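Local coordinates for protein polysaccharide deacetylase (Bacillus anthracis, PDB 2J13) that probably removes acetyl groups from cell-wall polysaccharide such as peptidoglycan, as a zinc-binding family 4 carbohydrate esterase, at residues I57-D62 and V82-F87; F87-Y92 and W115-F120; I110-W115 and K146-V151. All coordinates share one frame; numbering follows the deposited sequence. Where two conformers were deposited one is given.

How the contacts relate
The three contacts follow the parallel sheet of the NodB homology domain from its interior strands to its metal-bearing loops. Contact 1 pairs strands 56-63 and 84-88 and closes along the chain before the other two open; contacts 2 and 3 interleave and share Trp115, while Phe87 belongs to both contact 1 and contact 2. Strand 109-112 of contact 3 lies next to strand 84-88, and Phe86 O and Gly111 N, 2.7 Å apart, probably hydrogen-bond there. The centres of contacts 1 and 2 are about 17 Å apart, those of contacts 2 and 3 about 10 Å. Contacts 2 and 3 each supply one histidine, His117 and His113, to the same zinc.

Contact 1: residues I57-D62 and V82-F87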
# COMPACT_ATOMS: atom_id res chain seq x y z
N ILE A 57 10.12 -2.47 9.97
CA ILE A 57 9.27 -3.10 8.97
C ILE A 57 7.93 -2.36 8.85
O ILE A 57 7.58 -1.56 9.70
CB ILE A 57 9.08 -4.58 9.24
CG1 ILE A 57 8.45 -4.81 10.63
CG2 ILE A 57 10.44 -5.30 9.06
CD1 ILE A 57 8.13 -6.31 10.93
N TYR A 58 7.22 -2.61 7.75
CA TYR A 58 6.09 -1.75 7.34
C TYR A 58 4.91 -2.60 6.90
O TYR A 58 4.99 -3.27 5.90
CB TYR A 58 6.53 -0.83 6.19
CG TYR A 58 7.80 -0.10 6.53
CD1 TYR A 58 7.75 1.11 7.19
CD2 TYR A 58 9.04 -0.64 6.23
CE1 TYR A 58 8.93 1.78 7.56
CE2 TYR A 58 10.22 0.02 6.58
CZ TYR A 58 10.14 1.23 7.26
OH TYR A 58 11.26 1.96 7.62
N LEU A 59 3.83 -2.57 7.68
CA LEU A 59 2.64 -3.31 7.40
C LEU A 59 1.71 -2.52 6.45
O LEU A 59 1.43 -1.33 6.69
CB LEU A 59 1.95 -3.63 8.72
CG LEU A 59 0.67 -4.43 8.70
CD1 LEU A 59 0.94 -5.78 8.08
CD2 LEU A 59 0.05 -4.59 10.10
N THR A 60 1.22 -3.20 5.42
CA THR A 60 0.27 -2.61 4.50
C THR A 60 -0.80 -3.63 4.14
O THR A 60 -0.58 -4.84 4.27
CB THR A 60 0.93 -2.12 3.20
OG1 THR A 60 1.35 -3.24 2.40
CG2 THR A 60 2.11 -1.20 3.49
N PHE A 61 -1.95 -3.10 3.73
CA PHE A 61 -3.11 -3.88 3.27
C PHE A 61 -3.64 -3.21 2.02
O PHE A 61 -3.59 -1.98 1.90
CB PHE A 61 -4.23 -3.91 4.31
CG PHE A 61 -3.85 -4.55 5.62
CD1 PHE A 61 -3.24 -3.83 6.60
CD2 PHE A 61 -4.14 -5.89 5.87
CE1 PHE A 61 -2.90 -4.44 7.83
CE2 PHE A 61 -3.79 -6.46 7.07
CZ PHE A 61 -3.13 -5.74 8.00
N ASP A 62 -4.21 -4.02 1.11
CA ASP A 62 -4.96 -3.49 -0.03
C ASP A 62 -6.46 -3.77 0.17
O ASP A 62 -6.86 -4.88 0.54
CB ASP A 62 -4.50 -4.10 -1.36
CG ASP A 62 -3.09 -3.73 -1.71
OD1 ASP A 62 -2.51 -2.87 -1.02
OD2 ASP A 62 -2.52 -4.38 -2.65
N VAL A 82 0.18 -0.66 16.35
CA VAL A 82 0.94 -0.90 15.13
C VAL A 82 0.30 -0.07 14.02
O VAL A 82 -0.91 -0.21 13.80
CB VAL A 82 0.88 -2.42 14.76
CG1 VAL A 82 1.37 -2.66 13.35
CG2 VAL A 82 1.72 -3.23 15.76
N PRO A 83 1.09 0.78 13.35
CA PRO A 83 0.61 1.56 12.22
C PRO A 83 0.60 0.75 10.92
O PRO A 83 1.43 -0.12 10.73
CB PRO A 83 1.65 2.67 12.11
CG PRO A 83 2.90 2.07 12.55
CD PRO A 83 2.51 1.07 13.63
N ALA A 84 -0.35 1.05 10.05
CA ALA A 84 -0.41 0.43 8.73
C ALA A 84 -0.87 1.43 7.70
O ALA A 84 -1.44 2.48 8.04
CB ALA A 84 -1.36 -0.75 8.77
N THR A 85 -0.59 1.14 6.43
CA THR A 85 -1.20 1.84 5.31
C THR A 85 -2.22 0.89 4.66
O THR A 85 -1.89 -0.27 4.39
CB THR A 85 -0.19 2.35 4.25
OG1 THR A 85 0.64 3.38 4.81
CG2 THR A 85 -0.91 2.91 3.00
N PHE A 86 -3.42 1.41 4.42
CA PHE A 86 -4.51 0.73 3.73
C PHE A 86 -4.66 1.42 2.37
O PHE A 86 -5.04 2.60 2.31
CB PHE A 86 -5.82 0.86 4.51
CG PHE A 86 -5.79 0.13 5.84
CD1 PHE A 86 -5.27 0.75 6.95
CD2 PHE A 86 -6.25 -1.16 5.93
CE1 PHE A 86 -5.21 0.07 8.17
CE2 PHE A 86 -6.22 -1.85 7.17
CZ PHE A 86 -5.71 -1.19 8.28
N PHE A 87 -4.35 0.68 1.31
CA PHE A 87 -4.48 1.17 -0.06
C PHE A 87 -5.88 0.88 -0.53
O PHE A 87 -6.22 -0.27 -0.75
CB PHE A 87 -3.44 0.49 -0.99
CG PHE A 87 -2.06 0.93 -0.73
CD1 PHE A 87 -1.55 2.07 -1.31
CD2 PHE A 87 -1.20 0.15 0.08
CE1 PHE A 87 -0.24 2.49 -1.03
CE2 PHE A 87 0.08 0.60 0.37
CZ PHE A 87 0.57 1.77 -0.22
O HOH W 1 3.90 -1.15 10.27
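Phe61 and Phe86 lie side by side and point the same way, their ring planes only 11° apart but slid so far that the rings barely overlap, with centroids 5.1 Å apart. The closest touch is Phe61 CD1 to Phe86 CE2 at 3.6 Å. Both side chains set CG anti to the carbonyl carbon, and the two rings leave neighbouring strands in the same direction. Ala84 CB lies at the edge of the Phe61 ring, 4.1 Å from Phe61 CE1, and Leu59 continues this apolar face, its CD2 meeting Val82 CG1 at about a right angle between the side chains. Leu77 packs on Leu59 and Ile73 on Phe61, both from helix 70-80.

Thr60, Asp62 and Phe87 occupy the other face. Thr60 CB sits at the edge of the Phe87 ring, 4.0 Å from CE2, while Thr60 OG1 bonds to Leu208 O and Arg152. Asp62 turns its carboxylate plane nearly perpendicular to the Phe87 ring and brings OD1 to 3.5 Å from CD2; Arg152 forms a salt bridge with that same oxygen.

Between the faces, Phe61 N donates to Thr85 O, and Phe61 O receives Phe87 N at 2.8 Å in a nearly straight bond (172°). Further back, a water accepts from Leu59 N and donates to Pro83 O, linking the two backbones at Leu59 and Pro83. Strand 56-63, helix 70-80 and strand 84-88 form a beta-alpha-beta unit with a parallel strand pair, as in the barrel-like NodB fold of family 4 esterases.

Contact 2: residues F87-Y92 and W115-F120; sequences FVTGHY and WSHPDF. With ZN (zinc ion), chain E; ZN (zinc ion), chain B.
Gly90 lays its bare CA over the face of the Trp115 indole, a backbone CH-pi contact in which CA stands 3.7 Å from the centroid of the six-membered ring and only 12° off the ring normal. The lack of a side chain lets Gly90 CA come this close to the ring. Trp115 begins by pointing away from the 87-92 segment, but with CG anti to its backbone N (chi1 -169°) the indole comes back to lie face-on to Gly90 CA.

The backbones meet at the same place. Gly90 N reaches Trp115 O at 3.0 Å, a weak hydrogen bond bent to 129°. Beside it Thr89 turns its methyl, CG2, obliquely to the His117 imidazole, 3.9 Å from CD2. Its hydroxyl goes the other way: Thr89 is the N-cap of the following helix, and OG1 accepts from Tyr92 N at 3.3 Å.

Two zincs flank the contact. His117 NE2 binds the first at 2.1 Å, sharing it with His113, so the Thr89 methyl packs beside a metal ligand. Arg155 ties down the segment carrying His117, hydrogen-bonding His117 O and forming a salt bridge with Asp119. On the exposed side, His91 ND1 binds a second zinc, which also carries a water.

The contact therefore joins the turn between strand 84-88 and helix 90-95 to the loop that follows strand 109-112 and leads into helix 125-143, where Trp115 also packs on Glu131 and Ser134.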
# COMPACT_ATOMS: atom_id res chain seq x y z
N PHE A 87 -4.35 0.68 1.31
CA PHE A 87 -4.48 1.17 -0.06
C PHE A 87 -5.88 0.88 -0.53
O PHE A 87 -6.22 -0.27 -0.75
CB PHE A 87 -3.44 0.49 -0.99
CG PHE A 87 -2.06 0.93 -0.73
CD1 PHE A 87 -1.55 2.07 -1.31
CD2 PHE A 87 -1.20 0.15 0.08
CE1 PHE A 87 -0.24 2.49 -1.03
CE2 PHE A 87 0.08 0.60 0.37
CZ PHE A 87 0.57 1.77 -0.22
N VAL A 88 -6.70 1.91 -0.65
CA VAL A 88 -8.15 1.78 -0.92
C VAL A 88 -8.54 2.11 -2.36
O VAL A 88 -7.94 2.97 -3.00
CB VAL A 88 -9.00 2.67 0.06
CG1 VAL A 88 -8.67 2.29 1.52
CG2 VAL A 88 -8.75 4.15 -0.22
N THR A 89 -9.56 1.42 -2.87
CA THR A 89 -10.15 1.77 -4.16
C THR A 89 -11.40 2.66 -3.98
O THR A 89 -11.90 2.84 -2.88
CB THR A 89 -10.58 0.53 -4.92
OG1 THR A 89 -11.66 -0.14 -4.24
CG2 THR A 89 -9.39 -0.45 -5.15
N GLY A 90 -11.93 3.17 -5.08
CA GLY A 90 -13.18 3.95 -5.05
C GLY A 90 -14.40 3.15 -4.60
O GLY A 90 -15.24 3.68 -3.84
N HIS A 91 -14.49 1.89 -5.01
CA HIS A 91 -15.58 1.01 -4.59
C HIS A 91 -15.54 0.83 -3.09
O HIS A 91 -16.55 0.89 -2.40
CB HIS A 91 -15.46 -0.36 -5.27
CG HIS A 91 -16.47 -1.37 -4.80
ND1 HIS A 91 -17.78 -1.38 -5.23
CD2 HIS A 91 -16.35 -2.42 -3.95
CE1 HIS A 91 -18.42 -2.38 -4.66
NE2 HIS A 91 -17.58 -3.04 -3.89
N TYR A 92 -14.34 0.65 -2.56
CA TYR A 92 -14.18 0.50 -1.13
C TYR A 92 -14.61 1.79 -0.41
O TYR A 92 -15.38 1.73 0.55
CB TYR A 92 -12.74 0.13 -0.79
CG TYR A 92 -12.62 -0.43 0.60
CD1 TYR A 92 -12.42 0.41 1.67
CD2 TYR A 92 -12.72 -1.77 0.84
CE1 TYR A 92 -12.34 -0.08 2.95
CE2 TYR A 92 -12.66 -2.28 2.12
CZ TYR A 92 -12.45 -1.42 3.17
OH TYR A 92 -12.39 -1.87 4.46
N TRP A 115 -9.46 4.26 -8.59
CA TRP A 115 -10.91 4.29 -8.49
C TRP A 115 -11.57 2.95 -8.79
O TRP A 115 -12.35 2.45 -7.99
CB TRP A 115 -11.50 5.39 -9.36
CG TRP A 115 -12.95 5.57 -9.02
CD1 TRP A 115 -14.01 4.97 -9.63
CD2 TRP A 115 -13.47 6.29 -7.91
NE1 TRP A 115 -15.18 5.31 -8.97
CE2 TRP A 115 -14.87 6.11 -7.91
CE3 TRP A 115 -12.88 7.09 -6.91
CZ2 TRP A 115 -15.70 6.70 -6.94
CZ3 TRP A 115 -13.71 7.66 -5.95
CH2 TRP A 115 -15.09 7.46 -5.98
N SER A 116 -11.28 2.40 -9.96
CA SER A 116 -11.95 1.19 -10.45
C SER A 116 -11.04 -0.05 -10.59
O SER A 116 -11.49 -1.11 -11.10
CB SER A 116 -12.66 1.49 -11.77
OG SER A 116 -11.73 1.78 -12.76
N HIS A 117 -9.80 0.06 -10.12
CA HIS A 117 -8.87 -1.07 -10.10
C HIS A 117 -8.59 -1.69 -11.47
O HIS A 117 -8.49 -2.90 -11.59
CB HIS A 117 -9.43 -2.14 -9.13
CG HIS A 117 -8.41 -3.09 -8.56
ND1 HIS A 117 -8.29 -4.40 -8.99
CD2 HIS A 117 -7.54 -2.96 -7.53
CE1 HIS A 117 -7.36 -5.01 -8.27
NE2 HIS A 117 -6.90 -4.16 -7.36
N PRO A 118 -8.36 -0.85 -12.50
CA PRO A 118 -7.87 -1.37 -13.78
C PRO A 118 -6.40 -1.62 -13.72
O PRO A 118 -5.68 -1.05 -12.90
CB PRO A 118 -8.13 -0.21 -14.72
CG PRO A 118 -7.81 0.98 -13.86
CD PRO A 118 -8.46 0.62 -12.54
N ASP A 119 -5.92 -2.46 -14.62
CA ASP A 119 -4.48 -2.52 -14.88
C ASP A 119 -4.05 -1.19 -15.49
O ASP A 119 -4.59 -0.76 -16.55
CB ASP A 119 -4.16 -3.70 -15.81
CG ASP A 119 -4.04 -5.06 -15.06
OD1 ASP A 119 -4.14 -5.11 -13.79
OD2 ASP A 119 -3.80 -6.10 -15.76
N PHE A 120 -3.09 -0.51 -14.84
CA PHE A 120 -2.65 0.84 -15.26
C PHE A 120 -2.03 0.85 -16.65
O PHE A 120 -2.07 1.86 -17.34
CB PHE A 120 -1.66 1.45 -14.28
CG PHE A 120 -2.29 1.94 -12.97
CD1 PHE A 120 -3.66 1.86 -12.75
CD2 PHE A 120 -1.49 2.55 -12.03
CE1 PHE A 120 -4.22 2.35 -11.55
CE2 PHE A 120 -2.04 3.04 -10.84
CZ PHE A 120 -3.40 2.92 -10.61
ZN ZN E . -18.54 -0.40 -6.60
ZN ZN B . -5.76 -4.62 -5.70
O HOH W 2 -19.91 1.33 -5.95

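Contact 3: residues I110-W115 and K146-V151. With ZN (zinc ion), chain B.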
# COMPACT_ATOMS: atom_id res chain seq x y z
N ILE A 110 -4.04 6.31 4.75
CA ILE A 110 -4.87 5.78 3.68
C ILE A 110 -4.15 6.05 2.36
O ILE A 110 -3.80 7.21 2.04
CB ILE A 110 -6.29 6.40 3.66
CG1 ILE A 110 -6.99 6.21 5.01
CG2 ILE A 110 -7.14 5.79 2.57
CD1 ILE A 110 -8.29 7.06 5.07
N GLY A 111 -3.85 4.97 1.65
CA GLY A 111 -3.21 5.06 0.34
C GLY A 111 -4.19 4.91 -0.80
O GLY A 111 -5.32 4.55 -0.61
N ASN A 112 -3.68 5.13 -2.00
CA ASN A 112 -4.44 5.18 -3.22
C ASN A 112 -4.25 3.89 -4.04
O ASN A 112 -3.12 3.62 -4.48
CB ASN A 112 -3.97 6.38 -4.02
CG ASN A 112 -4.86 6.72 -5.20
OD1 ASN A 112 -5.45 5.84 -5.84
ND2 ASN A 112 -4.96 8.03 -5.50
N HIS A 113 -5.33 3.13 -4.25
CA HIS A 113 -5.29 1.88 -5.01
C HIS A 113 -6.14 2.01 -6.29
O HIS A 113 -6.52 0.99 -6.87
CB HIS A 113 -5.77 0.71 -4.17
CG HIS A 113 -5.34 -0.65 -4.62
ND1 HIS A 113 -4.09 -0.92 -5.13
CD2 HIS A 113 -5.99 -1.83 -4.56
CE1 HIS A 113 -4.01 -2.21 -5.42
NE2 HIS A 113 -5.15 -2.79 -5.09
N SER A 114 -6.43 3.24 -6.69
CA SER A 114 -7.23 3.61 -7.90
C SER A 114 -8.73 3.50 -7.77
O SER A 114 -9.25 2.76 -6.95
CB SER A 114 -6.79 2.79 -9.12
OG SER A 114 -7.53 1.60 -9.20
N TRP A 115 -9.46 4.26 -8.59
CA TRP A 115 -10.91 4.29 -8.49
C TRP A 115 -11.57 2.95 -8.79
O TRP A 115 -12.35 2.45 -7.99
CB TRP A 115 -11.50 5.39 -9.36
CG TRP A 115 -12.95 5.57 -9.02
CD1 TRP A 115 -14.01 4.97 -9.63
CD2 TRP A 115 -13.47 6.29 -7.91
NE1 TRP A 115 -15.18 5.31 -8.97
CE2 TRP A 115 -14.87 6.11 -7.91
CE3 TRP A 115 -12.88 7.09 -6.91
CZ2 TRP A 115 -15.70 6.70 -6.94
CZ3 TRP A 115 -13.71 7.66 -5.95
CH2 TRP A 115 -15.09 7.46 -5.98
N LYS A 146 -4.72 14.86 5.18
CA LYS A 146 -4.16 16.05 4.53
C LYS A 146 -3.54 15.78 3.17
O LYS A 146 -3.75 16.54 2.22
CB LYS A 146 -3.10 16.68 5.44
CG LYS A 146 -2.49 17.97 4.93
CD LYS A 146 -1.26 18.34 5.72
CE LYS A 146 -0.57 19.58 5.17
NZ LYS A 146 0.76 19.76 5.82
N GLU A 147 -2.76 14.69 3.09
CA GLU A 147 -1.99 14.40 1.91
C GLU A 147 -2.24 12.94 1.57
O GLU A 147 -2.45 12.13 2.47
CB GLU A 147 -0.50 14.61 2.19
CG GLU A 147 -0.05 16.06 2.51
CD GLU A 147 -0.36 17.04 1.37
OE1 GLU A 147 -0.42 16.60 0.20
OE2 GLU A 147 -0.55 18.25 1.64
N VAL A 148 -2.20 12.63 0.28
CA VAL A 148 -2.23 11.24 -0.20
C VAL A 148 -0.96 11.08 -1.04
O VAL A 148 -0.91 11.50 -2.20
CB VAL A 148 -3.49 10.94 -1.00
CG1 VAL A 148 -3.45 9.52 -1.56
CG2 VAL A 148 -4.79 11.16 -0.15
N LYS A 149 0.06 10.46 -0.46
CA LYS A 149 1.41 10.40 -1.03
C LYS A 149 1.72 9.07 -1.72
O LYS A 149 2.65 8.97 -2.50
CB LYS A 149 2.45 10.56 0.09
CG LYS A 149 2.45 11.92 0.84
CD LYS A 149 3.86 12.23 1.34
CE LYS A 149 4.34 11.26 2.42
NZ LYS A 149 5.84 11.27 2.77
N TYR A 150 0.95 8.03 -1.38
CA TYR A 150 1.33 6.64 -1.68
C TYR A 150 0.31 5.99 -2.62
O TYR A 150 -0.87 5.92 -2.30
CB TYR A 150 1.48 5.83 -0.39
CG TYR A 150 2.40 6.51 0.58
CD1 TYR A 150 3.75 6.69 0.30
CD2 TYR A 150 1.92 7.02 1.78
CE1 TYR A 150 4.59 7.35 1.19
CE2 TYR A 150 2.74 7.67 2.65
CZ TYR A 150 4.07 7.84 2.36
OH TYR A 150 4.89 8.51 3.26
N VAL A 151 0.81 5.45 -3.73
CA VAL A 151 -0.01 4.72 -4.68
C VAL A 151 0.52 3.30 -4.77
O VAL A 151 1.71 3.11 -4.89
CB VAL A 151 0.02 5.40 -6.07
CG1 VAL A 151 -0.51 4.46 -7.14
CG2 VAL A 151 -0.79 6.70 -5.99
ZN ZN B . -5.76 -4.62 -5.70
O HOH W 3 -1.26 8.02 1.04
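The first bond of the Asn112 side chain heads toward segment 146-151, and CB has Tyr150 O at 3.6 Å and Val151 CG2 at 3.8 Å on one side, with Val148 CG1 a little farther off. CG, swung to the side opposite the backbone N (chi1 -169°), runs alongside Val151 in the same direction and stays 4.1 Å from CG2. At the tip the amide divides its tasks. OD1 turns back on its own chain and accepts from Ser114 N at 2.9 Å, the donor lying nearly in line with the side-chain carbonyl; ND2 donates to Leu132 O of helix 125-143, so both ends of this buried amide are engaged.

The OD1 bond closes an Asx turn at the end of strand 109-112, just where the chain delivers His113, whose NE2 binds zinc at 2.0 Å. This loop thus supplies His113 and, with His117, the two histidines of the HxxxH zinc motif of NodB-type deacetylases, and Arg152 O holds His113 ND1 from the second shell.

Backbone bonding accompanies the packing. Asn112 N donates to Tyr150 O in a nearly straight bond (169°), and Asn112 bridges Val151, whose CA lies 3.3 Å from Asn112 O. Two residues before Asn112, a water donates to Ile110 O and accepts from Tyr150 N, while the Tyr150 hydroxyl bonds to Asp239.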